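Local coordinates for protein exotoxin A (Pseudomonas aeruginosa, PDB 1IKP) that transfers ADP-ribose from NAD to its target, probably elongation factor 2 of the host cell, which would halt protein synthesis there, at residues 5-9 with 167-172; 38-42 with 185-190; 124-129 with 235-240; 197-201 with 220-225. The protein carries 2 engineered substitutions. One frame throughout, in Å; residues are numbered along the deposited sequence.

Interaction 1 of 4, residues 5-9 with 167-172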
loop_
_atom_site.group_PDB
_atom_site.type_symbol
_atom_site.label_atom_id
_atom_site.label_comp_id
_atom_site.label_asym_id
_atom_site.label_seq_id
_atom_site.Cartn_x
_atom_site.Cartn_y
_atom_site.Cartn_z
ATOM N N PHE A 5 -24.136 -26.016 -19.474
ATOM C CA PHE A 5 -24.790 -24.829 -20.005
ATOM C C PHE A 5 -23.678 -23.965 -20.602
ATOM O O PHE A 5 -22.494 -24.241 -20.382
ATOM C CB PHE A 5 -25.609 -24.085 -18.933
ATOM C CG PHE A 5 -24.790 -23.323 -17.929
ATOM C CD1 PHE A 5 -24.629 -21.939 -18.031
ATOM C CD2 PHE A 5 -24.234 -23.988 -16.842
ATOM C CE1 PHE A 5 -23.922 -21.230 -17.048
ATOM C CE2 PHE A 5 -23.530 -23.287 -15.857
ATOM C CZ PHE A 5 -23.378 -21.908 -15.964
ATOM N N ASP A 6 -24.045 -22.965 -21.396
ATOM C CA ASP A 6 -23.066 -22.097 -22.050
ATOM C C ASP A 6 -23.198 -20.715 -21.439
ATOM O O ASP A 6 -24.029 -19.915 -21.852
ATOM C CB ASP A 6 -23.353 -22.038 -23.555
ATOM C CG ASP A 6 -22.263 -21.328 -24.332
ATOM O OD1 ASP A 6 -21.623 -20.415 -23.772
ATOM O OD2 ASP A 6 -22.059 -21.675 -25.517
ATOM N N LEU A 7 -22.364 -20.448 -20.440
ATOM C CA LEU A 7 -22.396 -19.187 -19.716
ATOM C C LEU A 7 -22.375 -17.920 -20.565
ATOM O O LEU A 7 -23.232 -17.040 -20.422
ATOM C CB LEU A 7 -21.229 -19.146 -18.726
ATOM C CG LEU A 7 -21.026 -17.881 -17.888
ATOM C CD1 LEU A 7 -22.131 -17.740 -16.864
ATOM C CD2 LEU A 7 -19.669 -17.969 -17.205
ATOM N N TRP A 8 -21.405 -17.824 -21.458
ATOM C CA TRP A 8 -21.289 -16.617 -22.252
ATOM C C TRP A 8 -22.287 -16.439 -23.368
ATOM O O TRP A 8 -22.491 -15.326 -23.838
ATOM C CB TRP A 8 -19.869 -16.476 -22.784
ATOM C CG TRP A 8 -18.920 -16.279 -21.666
ATOM C CD1 TRP A 8 -19.187 -15.665 -20.474
ATOM C CD2 TRP A 8 -17.553 -16.671 -21.620
ATOM N NE1 TRP A 8 -18.076 -15.650 -19.692
ATOM C CE2 TRP A 8 -17.049 -16.259 -20.361
ATOM C CE3 TRP A 8 -16.698 -17.323 -22.513
ATOM C CZ2 TRP A 8 -15.725 -16.480 -19.971
ATOM C CZ3 TRP A 8 -15.378 -17.545 -22.131
ATOM C CH2 TRP A 8 -14.903 -17.122 -20.868
ATOM N N ASN A 9 -22.918 -17.520 -23.795
ATOM C CA ASN A 9 -23.894 -17.375 -24.855
ATOM C C ASN A 9 -25.304 -17.264 -24.307
ATOM O O ASN A 9 -26.092 -16.453 -24.787
ATOM C CB ASN A 9 -23.786 -18.537 -25.838
ATOM C CG ASN A 9 -22.624 -18.369 -26.796
ATOM O OD1 ASN A 9 -22.578 -17.410 -27.567
ATOM N ND2 ASN A 9 -21.674 -19.295 -26.749
ATOM N N ILE A 167 -28.765 -15.230 -13.913
ATOM C CA ILE A 167 -27.516 -14.553 -14.239
ATOM C C ILE A 167 -27.737 -13.627 -15.422
ATOM O O ILE A 167 -28.490 -13.959 -16.349
ATOM C CB ILE A 167 -26.430 -15.562 -14.638
ATOM C CG1 ILE A 167 -26.274 -16.616 -13.545
ATOM C CG2 ILE A 167 -25.105 -14.837 -14.913
ATOM C CD1 ILE A 167 -25.235 -17.668 -13.849
ATOM N N SER A 168 -27.095 -12.467 -15.390
ATOM C CA SER A 168 -27.186 -11.523 -16.492
ATOM C C SER A 168 -25.830 -10.876 -16.756
ATOM O O SER A 168 -24.952 -10.830 -15.880
ATOM C CB SER A 168 -28.246 -10.447 -16.220
ATOM O OG SER A 168 -28.001 -9.722 -15.024
ATOM N N HIS A 169 -25.646 -10.399 -17.979
ATOM C CA HIS A 169 -24.401 -9.749 -18.356
ATOM C C HIS A 169 -23.145 -10.525 -18.021
ATOM O O HIS A 169 -22.154 -9.956 -17.533
ATOM C CB HIS A 169 -24.326 -8.342 -17.764
ATOM C CG HIS A 169 -25.216 -7.363 -18.464
ATOM N ND1 HIS A 169 -26.431 -6.963 -17.951
ATOM C CD2 HIS A 169 -25.088 -6.745 -19.662
ATOM C CE1 HIS A 169 -27.015 -6.139 -18.803
ATOM N NE2 HIS A 169 -26.224 -5.993 -19.851
ATOM N N ALA A 170 -23.153 -11.818 -18.304
ATOM C CA ALA A 170 -21.964 -12.632 -18.090
ATOM C C ALA A 170 -21.063 -12.314 -19.280
ATOM O O ALA A 170 -21.556 -12.145 -20.399
ATOM C CB ALA A 170 -22.314 -14.112 -18.083
ATOM N N GLY A 171 -19.756 -12.244 -19.054
ATOM C CA GLY A 171 -18.856 -11.946 -20.149
ATOM C C GLY A 171 -17.415 -11.804 -19.700
ATOM O O GLY A 171 -17.098 -11.866 -18.501
ATOM N N VAL A 172 -16.543 -11.613 -20.679
ATOM C CA VAL A 172 -15.121 -11.449 -20.420
ATOM C C VAL A 172 -14.549 -10.464 -21.425
ATOM O O VAL A 172 -14.872 -10.505 -22.627
ATOM C CB VAL A 172 -14.366 -12.818 -20.476
ATOM C CG1 VAL A 172 -14.553 -13.503 -21.830
ATOM C CG2 VAL A 172 -12.894 -12.599 -20.162
HETATM O O HOH W 1 -17.480 -14.706 -17.089
#
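A bound water joins the two segments: Trp8 NE1 donates to it over 2.8 Å, and it donates in turn to Gly171 O at 3.2 Å. The water sits in the plane of the indole at its edge, so the ring's one polar group is satisfied while its carbon surface faces the strand. Val172 CG1 lies over a face of the six-membered ring of Trp8, 3.8 Å from its centroid, in a CH-pi contact 17° off the normal. Trp8 CD1 approaches Gly171 CA to 3.7 Å. Glycine is apt for this backbone, which is almost fully extended. Both segments belong to the toxin's binding region, of a concanavalin-like family: the short helix 7-10 rests on strand 164-176 just after the chain turns a corner at His169. Leu7, its CG anti to the backbone N (chi1 178°), brings CD1 to 3.8 Å from Ala170 CB; the small methyl lets helix and strand come close. Leu7 CD1 also touches Ile167 CD1, and Met47 and Met28 of adjoining strands add to its apolar surroundings. Asp6 is the N-cap of the helix, accepting from Asn9 N at OD1, while its OD2 takes Asn9 ND2 at 2.7 Å.

Interaction 2 of 4, residues 38-42 with 185-190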
loop_
_atom_site.group_PDB
_atom_site.type_symbol
_atom_site.label_atom_id
_atom_site.label_comp_id
_atom_site.label_asym_id
_atom_site.label_seq_id
_atom_site.Cartn_x
_atom_site.Cartn_y
_atom_site.Cartn_z
ATOM N N ASN A 38 2.715 -11.286 -26.254
ATOM C CA ASN A 38 4.062 -10.811 -25.959
ATOM C C ASN A 38 4.007 -9.479 -25.217
ATOM O O ASN A 38 5.026 -8.984 -24.733
ATOM C CB ASN A 38 4.862 -10.642 -27.252
ATOM C CG ASN A 38 4.899 -11.908 -28.083
ATOM O OD1 ASN A 38 5.309 -12.967 -27.607
ATOM N ND2 ASN A 38 4.472 -11.804 -29.337
ATOM N N GLY A 39 2.812 -8.899 -25.143
ATOM C CA GLY A 39 2.640 -7.642 -24.438
ATOM C C GLY A 39 2.119 -7.945 -23.045
ATOM O O GLY A 39 2.479 -8.963 -22.455
ATOM N N GLN A 40 1.279 -7.070 -22.509
ATOM C CA GLN A 40 0.711 -7.301 -21.190
ATOM C C GLN A 40 -0.733 -6.877 -21.215
ATOM O O GLN A 40 -1.112 -5.936 -21.915
ATOM C CB GLN A 40 1.474 -6.540 -20.097
ATOM C CG GLN A 40 1.618 -5.055 -20.314
ATOM C CD GLN A 40 2.434 -4.379 -19.220
ATOM O OE1 GLN A 40 3.156 -3.428 -19.485
ATOM N NE2 GLN A 40 2.311 -4.863 -17.985
ATOM N N GLY A 41 -1.562 -7.584 -20.459
ATOM C CA GLY A 41 -2.962 -7.230 -20.437
ATOM C C GLY A 41 -3.636 -7.803 -19.217
ATOM O O GLY A 41 -3.002 -8.495 -18.416
ATOM N N VAL A 42 -4.925 -7.500 -19.097
ATOM C CA VAL A 42 -5.770 -7.988 -18.013
ATOM C C VAL A 42 -7.103 -8.485 -18.574
ATOM O O VAL A 42 -7.787 -7.765 -19.319
ATOM C CB VAL A 42 -6.080 -6.885 -16.996
ATOM C CG1 VAL A 42 -7.043 -7.420 -15.919
ATOM C CG2 VAL A 42 -4.800 -6.380 -16.336
ATOM N N LYS A 185 7.642 -3.685 -19.228
ATOM C CA LYS A 185 6.430 -4.155 -18.566
ATOM C C LYS A 185 6.195 -3.401 -17.264
ATOM O O LYS A 185 7.070 -3.347 -16.401
ATOM C CB LYS A 185 6.536 -5.652 -18.271
ATOM C CG LYS A 185 6.706 -6.525 -19.503
ATOM C CD LYS A 185 5.522 -6.392 -20.445
ATOM C CE LYS A 185 5.604 -7.406 -21.573
ATOM N NZ LYS A 185 5.591 -8.803 -21.057
ATOM N N ARG A 186 5.009 -2.824 -17.126
ATOM C CA ARG A 186 4.654 -2.071 -15.927
ATOM C C ARG A 186 3.461 -2.723 -15.232
ATOM O O ARG A 186 2.398 -2.880 -15.841
ATOM C CB ARG A 186 4.312 -0.625 -16.316
ATOM C CG ARG A 186 3.848 0.267 -15.168
ATOM C CD ARG A 186 3.569 1.688 -15.660
ATOM N NE ARG A 186 3.030 2.561 -14.616
ATOM C CZ ARG A 186 3.709 2.981 -13.553
ATOM N NH1 ARG A 186 4.972 2.612 -13.375
ATOM N NH2 ARG A 186 3.124 3.776 -12.664
ATOM N N TRP A 187 3.631 -3.121 -13.969
ATOM C CA TRP A 187 2.527 -3.737 -13.223
ATOM C C TRP A 187 2.236 -3.058 -11.893
ATOM O O TRP A 187 1.637 -3.652 -10.997
ATOM C CB TRP A 187 2.789 -5.232 -12.980
ATOM C CG TRP A 187 2.697 -6.077 -14.203
ATOM C CD1 TRP A 187 3.735 -6.630 -14.904
ATOM C CD2 TRP A 187 1.501 -6.508 -14.864
ATOM N NE1 TRP A 187 3.263 -7.380 -15.950
ATOM C CE2 TRP A 187 1.893 -7.324 -15.950
ATOM C CE3 TRP A 187 0.129 -6.287 -14.641
ATOM C CZ2 TRP A 187 0.966 -7.923 -16.816
ATOM C CZ3 TRP A 187 -0.796 -6.885 -15.502
ATOM C CH2 TRP A 187 -0.373 -7.692 -16.575
ATOM N N SER A 188 2.637 -1.804 -11.744
ATOM C CA SER A 188 2.381 -1.112 -10.487
ATOM C C SER A 188 0.900 -0.871 -10.184
ATOM O O SER A 188 0.478 -0.985 -9.036
ATOM C CB SER A 188 3.143 0.221 -10.444
ATOM O OG SER A 188 2.815 1.023 -11.558
ATOM N N GLU A 189 0.104 -0.549 -11.199
ATOM C CA GLU A 189 -1.308 -0.291 -10.969
ATOM C C GLU A 189 -2.042 -1.527 -10.440
ATOM O O GLU A 189 -2.939 -1.413 -9.610
ATOM C CB GLU A 189 -1.971 0.190 -12.273
ATOM C CG GLU A 189 -1.419 1.519 -12.825
ATOM C CD GLU A 189 -0.218 1.351 -13.757
ATOM O OE1 GLU A 189 0.336 0.235 -13.881
ATOM O OE2 GLU A 189 0.180 2.364 -14.380
ATOM N N TRP A 190 -1.634 -2.692 -10.928
ATOM C CA TRP A 190 -2.228 -3.976 -10.550
ATOM C C TRP A 190 -2.255 -4.180 -9.034
ATOM O O TRP A 190 -3.211 -4.709 -8.486
ATOM C CB TRP A 190 -1.446 -5.104 -11.240
ATOM C CG TRP A 190 -1.859 -6.499 -10.881
ATOM C CD1 TRP A 190 -1.286 -7.328 -9.940
ATOM C CD2 TRP A 190 -2.929 -7.251 -11.469
ATOM N NE1 TRP A 190 -1.934 -8.532 -9.917
ATOM C CE2 TRP A 190 -2.947 -8.517 -10.842
ATOM C CE3 TRP A 190 -3.884 -6.976 -12.470
ATOM C CZ2 TRP A 190 -3.876 -9.499 -11.175
ATOM C CZ3 TRP A 190 -4.808 -7.959 -12.801
ATOM C CH2 TRP A 190 -4.797 -9.208 -12.151
#
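Gln40 reaches from its strand into the loop of residues 185-190, and nearly every atom of its side chain finds a partner. CG stands between the backbone N and the carbonyl carbon (chi1 54°), and the chain then runs out straight. Gln40 CB rests 3.6 Å from Trp187 CZ2, and Gln40 CG lies alongside Lys185 CD at 4.1 Å. At the tip the amide imitates a peptide group and engages the backbone N and O of Arg186. Gln40 OE1 receives Arg186 N at 3.1 Å in a nearly straight bond (168°), using a lone pair in the carbonyl plane. Gln40 NE2 gives to Arg186 O at 2.9 Å, arriving from well above that carbonyl's plane. Gln40 NE2 also lies over a face of Trp187, 3.2 Å from CE2, with amide and ring planes 68° apart. Two bonds thus fix the rotation of the amide, and glutamine, with a donor and an acceptor side by side, suits the task. Lys185, bent at chi2 and chi4, curls its amine back to a weak bond with Gly39 O. Val42 CG2 touches both tryptophans, near the edge of Trp187 and 3.9 Å from Trp190 CZ3, while Trp190 NE1 bonds to Asn112. The loop leading into helix 188-191 packs on the start of strand 40-49; helix 218-221 adjoins, its Trp220 also donating to Arg186 O, and so does strand 97-106, whose Pro104 touches both tryptophans.

Interaction 3 of 4, residues 124-129 with 235-240; sequences NQLSHM and HDLDIK
The segments, whose end-to-end directions differ by 51°, meet in a single parallel-type beta bridge at Leu126 and Leu237: Leu126 N gives to Asp236 O at 2.8 Å (162°), and Leu126 O takes Asp238 N at 3.0 Å. A third bond, Lys240 N to Ser127 O, follows at 3.3 Å. Ser127 and His128 together oppose the single residue Glu119, a classic beta bulge. A water bridges Ser127 O and Asp238 O, donating to both. Leu126 is the apolar centre: its CB and CD2 each lie 3.7 Å from Ile239 CG2, and its CD1 meets Leu237 CD2 at 3.9 Å, the two leucine side chains running alongside in one direction. Branched at CB, Ile239 can spread its CG2 against Leu126 and its CD1 toward Met129 SD. Asn124 ND2 comes to the edge of the His235 ring, 3.3 Å from CD2, with amide and imidazole planes 74° apart. Strand 112-120 and helix 205-210 border the apolar side through His118 and Val205. Main-chain bonds thus fix the loop 235-240 along the strand while Leu126, Leu237, Ile239 and Met129 pack together; no side-chain hydrogen bond crosses between the segments, Ser127 OG and His128 ND1 bonding within one of them.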
loop_
_atom_site.group_PDB
_atom_site.type_symbol
_atom_site.label_atom_id
_atom_site.label_comp_id
_atom_site.label_asym_id
_atom_site.label_seq_id
_atom_site.Cartn_x
_atom_site.Cartn_y
_atom_site.Cartn_z
ATOM N N ASN A 124 -30.176 -1.059 -10.589
ATOM C CA ASN A 124 -29.043 -1.718 -11.222
ATOM C C ASN A 124 -27.796 -0.839 -11.157
ATOM O O ASN A 124 -26.874 -0.983 -11.958
ATOM C CB ASN A 124 -29.372 -2.048 -12.680
ATOM C CG ASN A 124 -28.400 -3.038 -13.287
ATOM O OD1 ASN A 124 -28.392 -3.251 -14.500
ATOM N ND2 ASN A 124 -27.581 -3.659 -12.445
ATOM N N GLN A 125 -27.774 0.071 -10.195
ATOM C CA GLN A 125 -26.632 0.960 -10.030
ATOM C C GLN A 125 -25.676 0.367 -9.003
ATOM O O GLN A 125 -26.097 -0.315 -8.075
ATOM C CB GLN A 125 -27.090 2.326 -9.535
ATOM C CG GLN A 125 -28.246 2.913 -10.316
ATOM C CD GLN A 125 -28.713 4.216 -9.722
ATOM O OE1 GLN A 125 -28.965 4.310 -8.517
ATOM N NE2 GLN A 125 -28.838 5.237 -10.566
ATOM N N LEU A 126 -24.390 0.653 -9.161
ATOM C CA LEU A 126 -23.380 0.139 -8.234
ATOM C C LEU A 126 -23.541 0.900 -6.920
ATOM O O LEU A 126 -23.333 2.119 -6.881
ATOM C CB LEU A 126 -21.991 0.384 -8.818
ATOM C CG LEU A 126 -20.920 -0.688 -8.574
ATOM C CD1 LEU A 126 -19.682 -0.343 -9.378
ATOM C CD2 LEU A 126 -20.610 -0.793 -7.105
ATOM N N SER A 127 -23.925 0.203 -5.850
ATOM C CA SER A 127 -24.128 0.839 -4.550
ATOM C C SER A 127 -22.964 0.660 -3.577
ATOM O O SER A 127 -22.667 1.560 -2.802
ATOM C CB SER A 127 -25.400 0.310 -3.887
ATOM O OG SER A 127 -25.260 -1.054 -3.517
ATOM N N HIS A 128 -22.330 -0.513 -3.598
ATOM C CA HIS A 128 -21.189 -0.780 -2.712
ATOM C C HIS A 128 -20.184 -1.666 -3.417
ATOM O O HIS A 128 -20.555 -2.508 -4.231
ATOM C CB HIS A 128 -21.593 -1.533 -1.462
ATOM C CG HIS A 128 -22.641 -0.857 -0.646
ATOM N ND1 HIS A 128 -23.971 -0.858 -1.002
ATOM C CD2 HIS A 128 -22.562 -0.184 0.527
ATOM C CE1 HIS A 128 -24.669 -0.216 -0.081
ATOM N NE2 HIS A 128 -23.839 0.202 0.858
ATOM N N MET A 129 -18.911 -1.502 -3.063
ATOM C CA MET A 129 -17.848 -2.307 -3.650
ATOM C C MET A 129 -17.048 -2.917 -2.522
ATOM O O MET A 129 -16.693 -2.236 -1.560
ATOM C CB MET A 129 -16.903 -1.453 -4.476
ATOM C CG MET A 129 -17.541 -0.253 -5.105
ATOM S SD MET A 129 -16.273 0.737 -5.875
ATOM C CE MET A 129 -16.596 0.374 -7.620
ATOM N N HIS A 235 -22.068 -0.639 -15.022
ATOM C CA HIS A 235 -23.047 -0.069 -14.112
ATOM C C HIS A 235 -22.952 1.422 -13.835
ATOM O O HIS A 235 -21.860 1.981 -13.725
ATOM C CB HIS A 235 -23.004 -0.830 -12.782
ATOM C CG HIS A 235 -23.259 -2.300 -12.924
ATOM N ND1 HIS A 235 -22.260 -3.249 -12.836
ATOM C CD2 HIS A 235 -24.403 -2.982 -13.165
ATOM C CE1 HIS A 235 -22.779 -4.451 -13.014
ATOM N NE2 HIS A 235 -24.078 -4.316 -13.217
ATOM N N ASP A 236 -24.114 2.065 -13.739
ATOM C CA ASP A 236 -24.159 3.482 -13.416
ATOM C C ASP A 236 -23.784 3.505 -11.943
ATOM O O ASP A 236 -24.068 2.553 -11.219
ATOM C CB ASP A 236 -25.568 4.048 -13.608
ATOM C CG ASP A 236 -25.972 4.117 -15.067
ATOM O OD1 ASP A 236 -25.168 4.623 -15.878
ATOM O OD2 ASP A 236 -27.092 3.676 -15.403
ATOM N N LEU A 237 -23.155 4.583 -11.496
ATOM C CA LEU A 237 -22.721 4.670 -10.110
ATOM C C LEU A 237 -23.652 5.414 -9.157
ATOM O O LEU A 237 -24.281 6.410 -9.513
ATOM C CB LEU A 237 -21.332 5.317 -10.039
ATOM C CG LEU A 237 -20.219 4.795 -10.959
ATOM C CD1 LEU A 237 -18.970 5.641 -10.753
ATOM C CD2 LEU A 237 -19.924 3.323 -10.669
ATOM N N ASP A 238 -23.732 4.895 -7.941
ATOM C CA ASP A 238 -24.503 5.473 -6.851
ATOM C C ASP A 238 -23.772 4.881 -5.649
ATOM O O ASP A 238 -24.368 4.471 -4.645
ATOM C CB ASP A 238 -25.960 5.011 -6.888
ATOM C CG ASP A 238 -26.818 5.747 -5.881
ATOM O OD1 ASP A 238 -26.569 6.954 -5.683
ATOM O OD2 ASP A 238 -27.737 5.139 -5.297
ATOM N N ILE A 239 -22.447 4.866 -5.776
ATOM C CA ILE A 239 -21.573 4.277 -4.771
ATOM C C ILE A 239 -21.265 5.101 -3.537
ATOM O O ILE A 239 -21.171 6.328 -3.590
ATOM C CB ILE A 239 -20.230 3.851 -5.406
ATOM C CG1 ILE A 239 -19.481 5.069 -5.942
ATOM C CG2 ILE A 239 -20.484 2.883 -6.553
ATOM C CD1 ILE A 239 -18.151 4.723 -6.588
ATOM N N LYS A 240 -21.110 4.403 -2.416
ATOM C CA LYS A 240 -20.769 5.038 -1.153
ATOM C C LYS A 240 -19.293 5.435 -1.271
ATOM O O LYS A 240 -18.488 4.676 -1.813
ATOM C CB LYS A 240 -20.963 4.047 -0.003
ATOM C CG LYS A 240 -20.755 4.644 1.377
ATOM C CD LYS A 240 -20.992 3.608 2.465
ATOM C CE LYS A 240 -20.746 4.191 3.843
ATOM N NZ LYS A 240 -20.927 3.169 4.907
HETATM O O HOH W 2 -24.673 3.306 -1.743
HETATM O O HOH W 3 -18.259 1.300 -2.126
#

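Interaction 4 of 4, residues 197-201 with 220-225. Engineered in segment 197-201: Gln201 (natural residue Pro).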
loop_
_atom_site.group_PDB
_atom_site.type_symbol
_atom_site.label_atom_id
_atom_site.label_comp_id
_atom_site.label_asym_id
_atom_site.label_seq_id
_atom_site.Cartn_x
_atom_site.Cartn_y
_atom_site.Cartn_z
ATOM N N CYS A 197 -8.359 1.716 -12.647
ATOM C CA CYS A 197 -8.138 2.590 -13.792
ATOM C C CYS A 197 -7.892 1.784 -15.061
ATOM O O CYS A 197 -7.982 2.317 -16.167
ATOM C CB CYS A 197 -6.934 3.500 -13.514
ATOM S SG CYS A 197 -7.148 4.648 -12.121
ATOM N N LEU A 198 -7.575 0.501 -14.922
ATOM C CA LEU A 198 -7.341 -0.341 -16.095
ATOM C C LEU A 198 -8.642 -0.953 -16.631
ATOM O O LEU A 198 -8.672 -1.499 -17.743
ATOM C CB LEU A 198 -6.404 -1.492 -15.749
ATOM C CG LEU A 198 -5.103 -1.176 -15.031
ATOM C CD1 LEU A 198 -4.306 -2.444 -14.876
ATOM C CD2 LEU A 198 -4.321 -0.146 -15.806
ATOM N N LEU A 199 -9.707 -0.832 -15.854
ATOM C CA LEU A 199 -10.975 -1.471 -16.191
ATOM C C LEU A 199 -12.016 -0.499 -16.723
ATOM O O LEU A 199 -12.578 0.295 -15.980
ATOM C CB LEU A 199 -11.501 -2.196 -14.942
ATOM C CG LEU A 199 -10.453 -3.068 -14.205
ATOM C CD1 LEU A 199 -11.063 -3.610 -12.923
ATOM C CD2 LEU A 199 -9.981 -4.185 -15.115
ATOM N N ASP A 200 -12.275 -0.588 -18.020
ATOM C CA ASP A 200 -13.239 0.296 -18.657
ATOM C C ASP A 200 -14.615 0.185 -18.018
ATOM O O ASP A 200 -15.346 1.170 -17.919
ATOM C CB ASP A 200 -13.325 -0.020 -20.151
ATOM C CG ASP A 200 -12.020 0.254 -20.877
ATOM O OD1 ASP A 200 -10.985 -0.336 -20.494
ATOM O OD2 ASP A 200 -12.029 1.063 -21.827
ATOM N N GLN A 201 -14.962 -1.015 -17.572
ATOM C CA GLN A 201 -16.258 -1.240 -16.952
ATOM C C GLN A 201 -16.440 -0.425 -15.679
ATOM O O GLN A 201 -17.562 -0.261 -15.198
ATOM C CB GLN A 201 -16.437 -2.734 -16.662
ATOM C CG GLN A 201 -16.572 -3.580 -17.923
ATOM C CD GLN A 201 -16.357 -5.058 -17.668
ATOM O OE1 GLN A 201 -16.956 -5.638 -16.761
ATOM N NE2 GLN A 201 -15.504 -5.681 -18.479
ATOM N N TRP A 220 -0.267 2.019 -19.591
ATOM C CA TRP A 220 -1.674 1.692 -19.476
ATOM C C TRP A 220 -2.587 2.824 -19.929
ATOM O O TRP A 220 -3.763 2.608 -20.227
ATOM C CB TRP A 220 -1.987 1.242 -18.045
ATOM C CG TRP A 220 -1.330 -0.073 -17.708
ATOM C CD1 TRP A 220 -0.154 -0.262 -17.020
ATOM C CD2 TRP A 220 -1.777 -1.382 -18.090
ATOM N NE1 TRP A 220 0.148 -1.603 -16.954
ATOM C CE2 TRP A 220 -0.829 -2.313 -17.601
ATOM C CE3 TRP A 220 -2.885 -1.858 -18.804
ATOM C CZ2 TRP A 220 -0.958 -3.691 -17.803
ATOM C CZ3 TRP A 220 -3.012 -3.227 -19.005
ATOM C CH2 TRP A 220 -2.052 -4.127 -18.506
ATOM N N GLU A 221 -2.046 4.035 -19.992
ATOM C CA GLU A 221 -2.821 5.179 -20.459
ATOM C C GLU A 221 -3.283 4.893 -21.891
ATOM O O GLU A 221 -4.419 5.183 -22.256
ATOM C CB GLU A 221 -1.947 6.437 -20.431
ATOM C CG GLU A 221 -2.536 7.635 -21.154
ATOM C CD GLU A 221 -3.836 8.105 -20.547
ATOM O OE1 GLU A 221 -4.461 9.024 -21.121
ATOM O OE2 GLU A 221 -4.233 7.563 -19.494
ATOM N N GLY A 222 -2.407 4.294 -22.690
ATOM C CA GLY A 222 -2.751 3.996 -24.073
ATOM C C GLY A 222 -3.321 2.605 -24.289
ATOM O O GLY A 222 -3.139 2.000 -25.341
ATOM N N LYS A 223 -4.023 2.085 -23.287
ATOM C CA LYS A 223 -4.594 0.747 -23.395
ATOM C C LYS A 223 -5.709 0.629 -24.437
ATOM O O LYS A 223 -6.344 1.621 -24.794
ATOM C CB LYS A 223 -5.136 0.318 -22.028
ATOM C CG LYS A 223 -6.229 1.223 -21.497
ATOM C CD LYS A 223 -6.488 0.972 -20.012
ATOM C CE LYS A 223 -7.268 2.114 -19.386
ATOM N NZ LYS A 223 -8.612 2.319 -19.997
ATOM N N ILE A 224 -5.914 -0.597 -24.907
ATOM C CA ILE A 224 -6.960 -0.919 -25.880
ATOM C C ILE A 224 -7.832 -2.000 -25.251
ATOM O O ILE A 224 -7.332 -3.045 -24.807
ATOM C CB ILE A 224 -6.368 -1.437 -27.196
ATOM C CG1 ILE A 224 -5.537 -0.326 -27.849
ATOM C CG2 ILE A 224 -7.498 -1.871 -28.134
ATOM C CD1 ILE A 224 -4.755 -0.769 -29.055
ATOM N N TYR A 225 -9.137 -1.744 -25.248
ATOM C CA TYR A 225 -10.155 -2.617 -24.649
ATOM C C TYR A 225 -11.009 -3.388 -25.654
ATOM O O TYR A 225 -11.422 -2.843 -26.664
ATOM C CB TYR A 225 -11.073 -1.746 -23.796
ATOM C CG TYR A 225 -12.284 -2.444 -23.241
ATOM C CD1 TYR A 225 -12.201 -3.186 -22.067
ATOM C CD2 TYR A 225 -13.527 -2.344 -23.882
ATOM C CE1 TYR A 225 -13.318 -3.813 -21.541
ATOM C CE2 TYR A 225 -14.653 -2.971 -23.361
ATOM C CZ TYR A 225 -14.540 -3.704 -22.188
ATOM O OH TYR A 225 -15.634 -4.331 -21.648
#
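No backbone hydrogen bonds link these segments; Leu198 CA lies 6.9 Å from Trp220 CA and Asp200 CA 7.3 Å from Tyr225 CA, and side chains bridge the interval. Leu198 lays CD2 on a face of Trp220, 3.5 Å from CG, while its CD1 makes a CH-pi contact over the six-membered ring. Asp200 runs antiparallel to Tyr225, its carboxylate stacked on the phenol with their planes 24° apart. Asp200 CB is over the Tyr225 ring as well, 4.0 Å from its centroid. The lysine amine balances the acid: Lys223, bent at chi4 (61°), brings NZ to 3.6 Å from Asp200 OD1 in a long salt bridge, and its CE passes 3.3 Å from Cys197 O. The amine would probably favour the ionised carboxylate. Gln201, an engineered residue where nature has proline, offers NE2 to Tyr225 OH in a weak bond of 3.4 Å, its amide turned steeply to the ring. The loop that Cys197 anchors by its disulfide to Cys214 packs on the end of helix 218-221, the turn and the start of strand 224-228; strand 164-176 adjoins through Val175 and Ser173, and strand 40-49 through His44 and Gln40.

All four contacts fall in the binding domain and reach one large sheet. Interaction 1 is the buried one, mostly apolar, with one water bridging its segments; interaction 3 is at the surface and relies on main-chain bonds; interactions 2 and 4 are partly buried and mix aromatic rings with amides and charges. These last two touch, their centres about 11 Å apart: Trp220 NE1 of interaction 4 hydrogen-bonds Arg186 O of interaction 2, and the indole packs against Gln40 and Glu189. Strand 164-176 carries half of interaction 1 and pairs with strand 40-49 of interaction 2 and strand 224-228 of interaction 4. Along the chain, interaction 4 is nested within the loop that interaction 3 closes.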